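Local coordinates for protein glutathione S-transferase (Rhodospirillum rubrum F11, PDB 4O7H) that probably catalyses the conjugation of glutathione to electrophilic compounds, acting as a two-subunit enzyme of the glutathione S-transferase family, at residues Arg151-Leu154 / Met158-Tyr161; Ser79-Gly82 / Met87-Glu90; Ile173-Asp178 / Glu206-Ile211. All blocks are in the same frame, centred on the assembly; numbering follows the deposited sequence.

Interaction 1. Residues Arg151-Leu154 / Met158-Tyr161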
loop_
_atom_site.group_PDB
_atom_site.type_symbol
_atom_site.label_atom_id
_atom_site.label_comp_id
_atom_site.label_asym_id
_atom_site.label_seq_id
_atom_site.Cartn_x
_atom_site.Cartn_y
_atom_site.Cartn_z
ATOM N N ARG A 151 -24.362 -4.630 -4.542
ATOM C CA ARG A 151 -24.214 -4.019 -3.238
ATOM C C ARG A 151 -24.638 -2.572 -3.278
ATOM O O ARG A 151 -24.670 -1.978 -4.337
ATOM C CB ARG A 151 -22.728 -4.074 -2.864
ATOM C CG ARG A 151 -22.126 -5.439 -2.768
ATOM C CD ARG A 151 -20.618 -5.340 -2.647
ATOM N NE ARG A 151 -20.006 -6.649 -2.485
ATOM C CZ ARG A 151 -18.734 -6.868 -2.185
ATOM N NH1 ARG A 151 -18.281 -8.103 -2.089
ATOM N NH2 ARG A 151 -17.910 -5.863 -1.942
ATOM N N ARG A 152 -24.940 -2.006 -2.125
ATOM C CA ARG A 152 -25.355 -0.633 -2.025
ATOM C C ARG A 152 -24.180 0.296 -2.371
ATOM O O ARG A 152 -24.332 1.258 -3.116
ATOM C CB ARG A 152 -25.841 -0.385 -0.609
ATOM C CG ARG A 152 -26.468 0.954 -0.376
ATOM C CD ARG A 152 -26.786 1.069 1.105
ATOM N NE ARG A 152 -27.623 2.211 1.417
ATOM C CZ ARG A 152 -28.771 2.449 0.803
ATOM N NH1 ARG A 152 -29.168 1.636 -0.168
ATOM N NH2 ARG A 152 -29.503 3.496 1.131
ATOM N N TRP A 153 -23.023 -0.029 -1.819
ATOM C CA TRP A 153 -21.791 0.733 -2.023
ATOM C C TRP A 153 -20.706 -0.317 -2.310
ATOM O O TRP A 153 -20.941 -1.521 -2.234
ATOM C CB TRP A 153 -21.457 1.558 -0.783
ATOM C CG TRP A 153 -22.400 2.667 -0.521
ATOM C CD1 TRP A 153 -23.418 2.677 0.405
ATOM C CD2 TRP A 153 -22.435 3.945 -1.154
ATOM N NE1 TRP A 153 -24.088 3.879 0.358
ATOM C CE2 TRP A 153 -23.504 4.677 -0.576
ATOM C CE3 TRP A 153 -21.693 4.537 -2.175
ATOM C CZ2 TRP A 153 -23.828 5.985 -0.975
ATOM C CZ3 TRP A 153 -22.013 5.814 -2.568
ATOM C CH2 TRP A 153 -23.085 6.520 -1.982
ATOM N N LEU A 154 -19.468 0.079 -2.631
ATOM C CA LEU A 154 -18.523 -0.930 -3.180
ATOM C C LEU A 154 -18.196 -2.086 -2.237
ATOM O O LEU A 154 -17.987 -3.200 -2.682
ATOM C CB LEU A 154 -17.165 -0.330 -3.547
ATOM C CG LEU A 154 -17.071 0.583 -4.740
ATOM C CD1 LEU A 154 -15.588 0.929 -4.946
ATOM C CD2 LEU A 154 -17.608 -0.116 -5.971
ATOM N N MET A 158 -22.750 0.366 3.450
ATOM C CA MET A 158 -22.476 1.747 3.829
ATOM C C MET A 158 -21.288 2.239 3.012
ATOM O O MET A 158 -20.501 1.431 2.587
ATOM C CB MET A 158 -22.135 1.846 5.305
ATOM C CG MET A 158 -21.094 0.891 5.794
ATOM S SD MET A 158 -20.758 1.034 7.571
ATOM C CE MET A 158 -19.552 2.345 7.532
ATOM N N LEU A 159 -21.229 3.542 2.799
ATOM C CA LEU A 159 -20.093 4.146 2.150
ATOM C C LEU A 159 -18.858 3.955 3.059
ATOM O O LEU A 159 -18.925 4.141 4.285
ATOM C CB LEU A 159 -20.358 5.617 1.857
ATOM C CG LEU A 159 -19.200 6.292 1.123
ATOM C CD1 LEU A 159 -19.655 7.170 -0.039
ATOM C CD2 LEU A 159 -18.339 7.020 2.101
ATOM N N THR A 160 -17.711 3.600 2.437
ATOM C CA THR A 160 -16.486 3.318 3.195
ATOM C C THR A 160 -15.288 3.878 2.457
ATOM O O THR A 160 -15.410 4.469 1.370
ATOM C CB THR A 160 -16.240 1.822 3.371
ATOM O OG1 THR A 160 -16.037 1.209 2.087
ATOM C CG2 THR A 160 -17.408 1.201 4.095
ATOM N N TYR A 161 -14.129 3.652 3.058
ATOM C CA TYR A 161 -12.865 4.023 2.430
ATOM C C TYR A 161 -12.767 3.349 1.047
ATOM O O TYR A 161 -12.041 3.799 0.176
ATOM C CB TYR A 161 -11.687 3.593 3.284
ATOM C CG TYR A 161 -11.428 4.500 4.448
ATOM C CD1 TYR A 161 -11.208 5.847 4.241
ATOM C CD2 TYR A 161 -11.359 4.031 5.726
ATOM C CE1 TYR A 161 -10.936 6.668 5.292
ATOM C CE2 TYR A 161 -11.070 4.864 6.774
ATOM C CZ TYR A 161 -10.910 6.189 6.551
ATOM O OH TYR A 161 -10.637 7.003 7.615
#

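Interaction 2. Residues Ser79-Gly82 / Met87-Glu90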
loop_
_atom_site.group_PDB
_atom_site.type_symbol
_atom_site.label_atom_id
_atom_site.label_comp_id
_atom_site.label_asym_id
_atom_site.label_seq_id
_atom_site.Cartn_x
_atom_site.Cartn_y
_atom_site.Cartn_z
ATOM N N SER A 79 -18.335 5.950 10.839
ATOM C CA SER A 79 -17.253 4.953 10.504
ATOM C C SER A 79 -17.060 4.884 8.994
ATOM O O SER A 79 -18.027 4.867 8.238
ATOM C CB SER A 79 -17.648 3.566 10.999
ATOM O OG SER A 79 -16.652 2.606 10.656
ATOM N N LEU A 80 -15.808 4.781 8.528
ATOM C CA LEU A 80 -15.525 4.563 7.149
ATOM C C LEU A 80 -14.934 3.153 6.917
ATOM O O LEU A 80 -14.525 2.823 5.828
ATOM C CB LEU A 80 -14.614 5.649 6.643
ATOM C CG LEU A 80 -15.265 7.039 6.593
ATOM C CD1 LEU A 80 -14.218 8.097 6.241
ATOM C CD2 LEU A 80 -16.401 7.112 5.603
ATOM N N LEU A 81 -14.893 2.348 7.983
ATOM C CA LEU A 81 -14.496 0.930 7.840
ATOM C C LEU A 81 -15.625 -0.054 8.077
ATOM O O LEU A 81 -15.598 -1.147 7.534
ATOM C CB LEU A 81 -13.397 0.617 8.821
ATOM C CG LEU A 81 -11.980 1.053 8.434
ATOM C CD1 LEU A 81 -11.068 0.916 9.664
ATOM C CD2 LEU A 81 -11.440 0.329 7.236
ATOM N N GLY A 82 -16.587 0.315 8.908
ATOM C CA GLY A 82 -17.641 -0.636 9.249
ATOM C C GLY A 82 -17.308 -1.425 10.491
ATOM O O GLY A 82 -16.285 -1.218 11.144
ATOM N N MET A 87 -16.392 -7.334 7.405
ATOM C CA MET A 87 -16.725 -6.208 6.563
ATOM C C MET A 87 -15.500 -5.326 6.442
ATOM O O MET A 87 -15.137 -4.911 5.343
ATOM C CB MET A 87 -17.855 -5.389 7.135
ATOM C CG MET A 87 -18.022 -4.081 6.383
ATOM S SD MET A 87 -19.586 -3.315 6.762
ATOM C CE MET A 87 -19.453 -1.972 5.592
ATOM N N ARG A 88 -14.867 -5.056 7.579
ATOM C CA ARG A 88 -13.632 -4.205 7.571
ATOM C C ARG A 88 -12.567 -4.809 6.664
ATOM O O ARG A 88 -11.870 -4.089 5.931
ATOM C CB ARG A 88 -13.104 -4.017 8.985
ATOM C CG ARG A 88 -14.055 -3.217 9.827
ATOM C CD ARG A 88 -13.865 -3.473 11.275
ATOM N NE ARG A 88 -12.651 -2.897 11.766
ATOM C CZ ARG A 88 -12.535 -1.670 12.251
ATOM N NH1 ARG A 88 -13.579 -0.858 12.267
ATOM N NH2 ARG A 88 -11.363 -1.264 12.723
ATOM N N ALA A 89 -12.429 -6.137 6.681
ATOM C CA ALA A 89 -11.483 -6.797 5.797
ATOM C C ALA A 89 -11.822 -6.591 4.309
ATOM O O ALA A 89 -10.913 -6.505 3.491
ATOM C CB ALA A 89 -11.426 -8.284 6.122
ATOM N N GLU A 90 -13.111 -6.585 3.956
ATOM C CA GLU A 90 -13.545 -6.368 2.577
ATOM C C GLU A 90 -13.247 -4.919 2.163
ATOM O O GLU A 90 -12.747 -4.647 1.045
ATOM C CB GLU A 90 -15.040 -6.709 2.441
ATOM C CG GLU A 90 -15.654 -6.445 1.090
ATOM C CD GLU A 90 -15.100 -7.275 -0.056
ATOM O OE1 GLU A 90 -14.317 -8.226 0.176
ATOM O OE2 GLU A 90 -15.438 -6.965 -1.235
#

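Interaction 3. Residues Ile173-Asp178 / Glu206-Ile211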
loop_
_atom_site.group_PDB
_atom_site.type_symbol
_atom_site.label_atom_id
_atom_site.label_comp_id
_atom_site.label_asym_id
_atom_site.label_seq_id
_atom_site.Cartn_x
_atom_site.Cartn_y
_atom_site.Cartn_z
ATOM N N ILE A 173 -8.241 10.378 -13.065
ATOM C CA ILE A 173 -8.393 9.907 -14.449
ATOM C C ILE A 173 -9.382 10.808 -15.169
ATOM O O ILE A 173 -9.167 11.166 -16.327
ATOM C CB ILE A 173 -8.840 8.433 -14.551
ATOM C CG1 ILE A 173 -7.985 7.514 -13.628
ATOM C CG2 ILE A 173 -8.737 7.945 -15.989
ATOM C CD1 ILE A 173 -6.495 7.824 -13.620
ATOM N N ASP A 174 -10.390 11.257 -14.457
ATOM C CA ASP A 174 -11.420 12.107 -15.056
ATOM C C ASP A 174 -10.871 13.502 -15.294
ATOM O O ASP A 174 -11.169 14.104 -16.333
ATOM C CB ASP A 174 -12.654 12.134 -14.169
ATOM C CG ASP A 174 -13.916 12.533 -14.886
ATOM O OD1 ASP A 174 -14.124 12.088 -15.998
ATOM O OD2 ASP A 174 -14.772 13.241 -14.259
ATOM N N TYR A 175 -10.058 14.022 -14.384
ATOM C CA TYR A 175 -9.388 15.303 -14.601
ATOM C C TYR A 175 -8.551 15.297 -15.908
ATOM O O TYR A 175 -8.508 16.319 -16.638
ATOM C CB TYR A 175 -8.533 15.643 -13.368
ATOM C CG TYR A 175 -8.136 17.084 -13.301
ATOM C CD1 TYR A 175 -7.158 17.588 -14.129
ATOM C CD2 TYR A 175 -8.763 17.933 -12.408
ATOM C CE1 TYR A 175 -6.811 18.937 -14.054
ATOM C CE2 TYR A 175 -8.436 19.283 -12.329
ATOM C CZ TYR A 175 -7.456 19.764 -13.183
ATOM O OH TYR A 175 -7.108 21.104 -13.110
ATOM N N ALA A 176 -7.945 14.150 -16.224
ATOM C CA ALA A 176 -7.188 13.947 -17.444
ATOM C C ALA A 176 -8.049 13.666 -18.663
ATOM O O ALA A 176 -7.528 13.601 -19.780
ATOM C CB ALA A 176 -6.179 12.814 -17.255
ATOM N N GLY A 177 -9.341 13.454 -18.445
ATOM C CA GLY A 177 -10.298 13.203 -19.533
ATOM C C GLY A 177 -10.279 11.786 -20.086
ATOM O O GLY A 177 -10.785 11.532 -21.183
ATOM N N ASP A 178 -9.791 10.811 -19.333
ATOM C CA ASP A 178 -9.576 9.484 -19.843
ATOM C C ASP A 178 -10.512 8.378 -19.310
ATOM O O ASP A 178 -10.205 7.193 -19.493
ATOM C CB ASP A 178 -8.100 9.095 -19.590
ATOM C CG ASP A 178 -7.141 9.818 -20.529
ATOM O OD1 ASP A 178 -7.488 9.902 -21.727
ATOM O OD2 ASP A 178 -6.098 10.337 -20.060
ATOM N N GLU A 206 -11.449 22.794 -7.364
ATOM C CA GLU A 206 -10.058 23.229 -7.424
ATOM C C GLU A 206 -9.409 22.758 -8.738
ATOM O O GLU A 206 -9.842 21.795 -9.377
ATOM C CB GLU A 206 -9.307 22.728 -6.152
ATOM C CG GLU A 206 -9.853 23.320 -4.871
ATOM C CD GLU A 206 -9.164 22.793 -3.595
ATOM O OE1 GLU A 206 -8.116 22.120 -3.747
ATOM O OE2 GLU A 206 -9.691 23.102 -2.512
ATOM N N THR A 207 -8.381 23.473 -9.173
ATOM C CA THR A 207 -7.672 23.132 -10.386
ATOM C C THR A 207 -6.186 22.970 -10.094
ATOM O O THR A 207 -5.683 23.419 -9.081
ATOM C CB THR A 207 -7.827 24.221 -11.447
ATOM O OG1 THR A 207 -7.400 25.466 -10.889
ATOM C CG2 THR A 207 -9.287 24.337 -11.926
ATOM N N ILE A 208 -5.516 22.298 -11.009
ATOM C CA ILE A 208 -4.109 22.114 -10.945
ATOM C C ILE A 208 -3.559 22.783 -12.217
ATOM O O ILE A 208 -3.691 22.260 -13.321
ATOM C CB ILE A 208 -3.777 20.619 -10.895
ATOM C CG1 ILE A 208 -4.401 20.000 -9.636
ATOM C CG2 ILE A 208 -2.278 20.422 -10.901
ATOM C CD1 ILE A 208 -5.267 18.816 -9.926
ATOM N N SER A 209 -2.936 23.942 -12.032
ATOM C CA SER A 209 -2.347 24.679 -13.145
ATOM C C SER A 209 -1.230 23.861 -13.792
ATOM O O SER A 209 -0.446 23.211 -13.097
ATOM C CB SER A 209 -1.812 26.007 -12.624
ATOM O OG SER A 209 -1.143 26.702 -13.664
ATOM N N PRO A 210 -1.134 23.881 -15.127
ATOM C CA PRO A 210 -1.905 24.635 -16.102
ATOM C C PRO A 210 -2.942 23.770 -16.821
ATOM O O PRO A 210 -3.278 24.030 -17.989
ATOM C CB PRO A 210 -0.823 25.023 -17.114
ATOM C CG PRO A 210 0.009 23.790 -17.191
ATOM C CD PRO A 210 0.029 23.243 -15.768
ATOM N N ILE A 211 -3.397 22.697 -16.178
ATOM C CA ILE A 211 -4.285 21.786 -16.878
ATOM C C ILE A 211 -5.757 22.164 -16.630
ATOM O O ILE A 211 -6.185 22.353 -15.495
ATOM C CB ILE A 211 -4.051 20.316 -16.475
ATOM C CG1 ILE A 211 -2.590 19.911 -16.715
ATOM C CG2 ILE A 211 -4.961 19.403 -17.263
ATOM C CD1 ILE A 211 -1.771 19.784 -15.455
#

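Interaction 1. Residues Arg151-Leu154 / Met158-Tyr161
Trp153 lays one face of its indole over Leu159 N and the Leu159 side chain. Its CB lies 3.5 Å from Met158 O, the first point of contact. CG is 3.6 Å from Leu159 N, and at CD1 the approach is tightest, 3.4 Å to the same nitrogen, so the pyrrole half meets backbone. With CG anti to the carbonyl carbon (chi1 -68°), the plate is carried across to Leu159. Further out the partner changes from backbone to side chain: CD2 and CE2 meet Leu159 CB, which stands about 4.0 Å above the indole plane near its centre. The far rim, CE3, CZ3 and CH2, meets the methyl CD1, nearest at CZ3 (3.7 Å). That methyl makes a CH-pi contact, 4.0 Å from the centroid of the six-membered ring and 20° off its normal. The next residue, Thr160, is the N-cap of helix 161-175. Asp163, the N3 residue, accepts from Thr160 N through OD2, as in the capping box of this family, while Thr160 OG1 takes Ala162 N; Leu159 touching Ile164 adds the hydrophobic staple. Asp163 also receives Leu154 N through OD1, tying the other arm of the loop to the same cap. No hydrogen bond passes directly between 151-154 and 158-161, so their mutual contact rests on dispersion and ring-face packing, while the polar ties run through Asp163.

Interaction 2. Residues Ser79-Gly82 / Met87-Glu90
Leu81 and Arg88 bring their CA atoms within 5.2 Å where the loop 79-82 passes the first turns of helix 85-119, and Gly82 beside them has phi 92° and psi -178°, angles at which a CB would be jammed against Leu81 O. Arg88 and Leu81 carry the largest shares of the contact. The Arg88 chain bends at chi3 (72°), curling CG and CD past Gly82 O, each 3.3 Å from that oxygen, and returning NH1 to it. The NH1 to Gly82 O bond is 3.0 Å and nearly straight; the oxygen lies in the guanidinium plane, and NH1 meets it almost along the C=O axis. Leu81 crosses at about a right angle and covers one face of the guanidinium, with CD1 3.8 Å from NH2 and CB 3.8 Å from NH1. Leu81 O is buried here without a polar partner, its nearest neighbour across the contact being Arg88 CG at 3.5 Å. Arg88 NE pairs with Glu73 of the second subunit. Replacing Arg88 with an alanine is likely to leave Gly82 O without this donor, uncover Leu81 and take a charged partner from Glu73 of the second subunit. The site is the interdomain linker of the glutathione S-transferase fold, where the chain leaves the thioredoxin-like domain through helix 64-74 and enters the helical domain, here beside the dimer interface.

Interaction 3. Residues Ile173-Asp178 / Glu206-Ile211
Tyr175 OH is gripped by two backbone groups of 206-211: it donates to Ile211 O at 2.8 Å and accepts from Ile208 N at 2.9 Å. The second bond is almost linear, 174° at the hydrogen, whereas the hydroxyl lies 34° from the plane of the Ile211 carbonyl. Around the ring, Ile208 CD1 covers one face in a CH-pi contact, 4.2 Å from the centroid and displaced toward the rim. Ile211 comes in at the edge instead, its CG2 3.7 Å from CE1, and Thr207 CA lies 3.4 Å from OH. At Tyr175 a chi1 of -163° sets CG opposite the backbone N, which sends the ring out from the last turn of helix 161-175 toward the loop 206-211. Both bonded residues belong to a type VIa turn: the peptide before Pro210 is cis, and Ile211 N bonds Ile208 O at 2.9 Å, closing the turn on the hydroxyl. Behind the ring, the helix finishes in a Schellman motif at Gly177, whose N bonds Asp174 O while Asp178 N returns to Ile173 O. Tyr217 packs edge-to-face with Tyr175, and Asp174 OD1 holds His216 and Trp181. From the loop itself, Glu206 pairs with Arg17 and Ile208 touches Leu9, bringing 206-211 against the N-terminal, thioredoxin-like part of the chain.

Interactions 1 and 2 are neighbours, with centres 9 Å apart, and they touch: Arg151 NH2 forms a salt bridge with Glu90 OE2 at 2.8 Å, and Tyr161 N probably bonds Leu80 O. Together they gather the linker, helix 85-119 and the start of helix 161-175. Interaction 3 takes the other end of that last helix, with its centre about 26 Å from that of interaction 1, on the opposite side of the chain's centre. All three are partly buried, none wholly core. Chemistry differs with place: apolar ring packing inside a short loop in 1, a charged group near the subunit interface in 2, and a hydroxyl satisfied by loop backbone in 3.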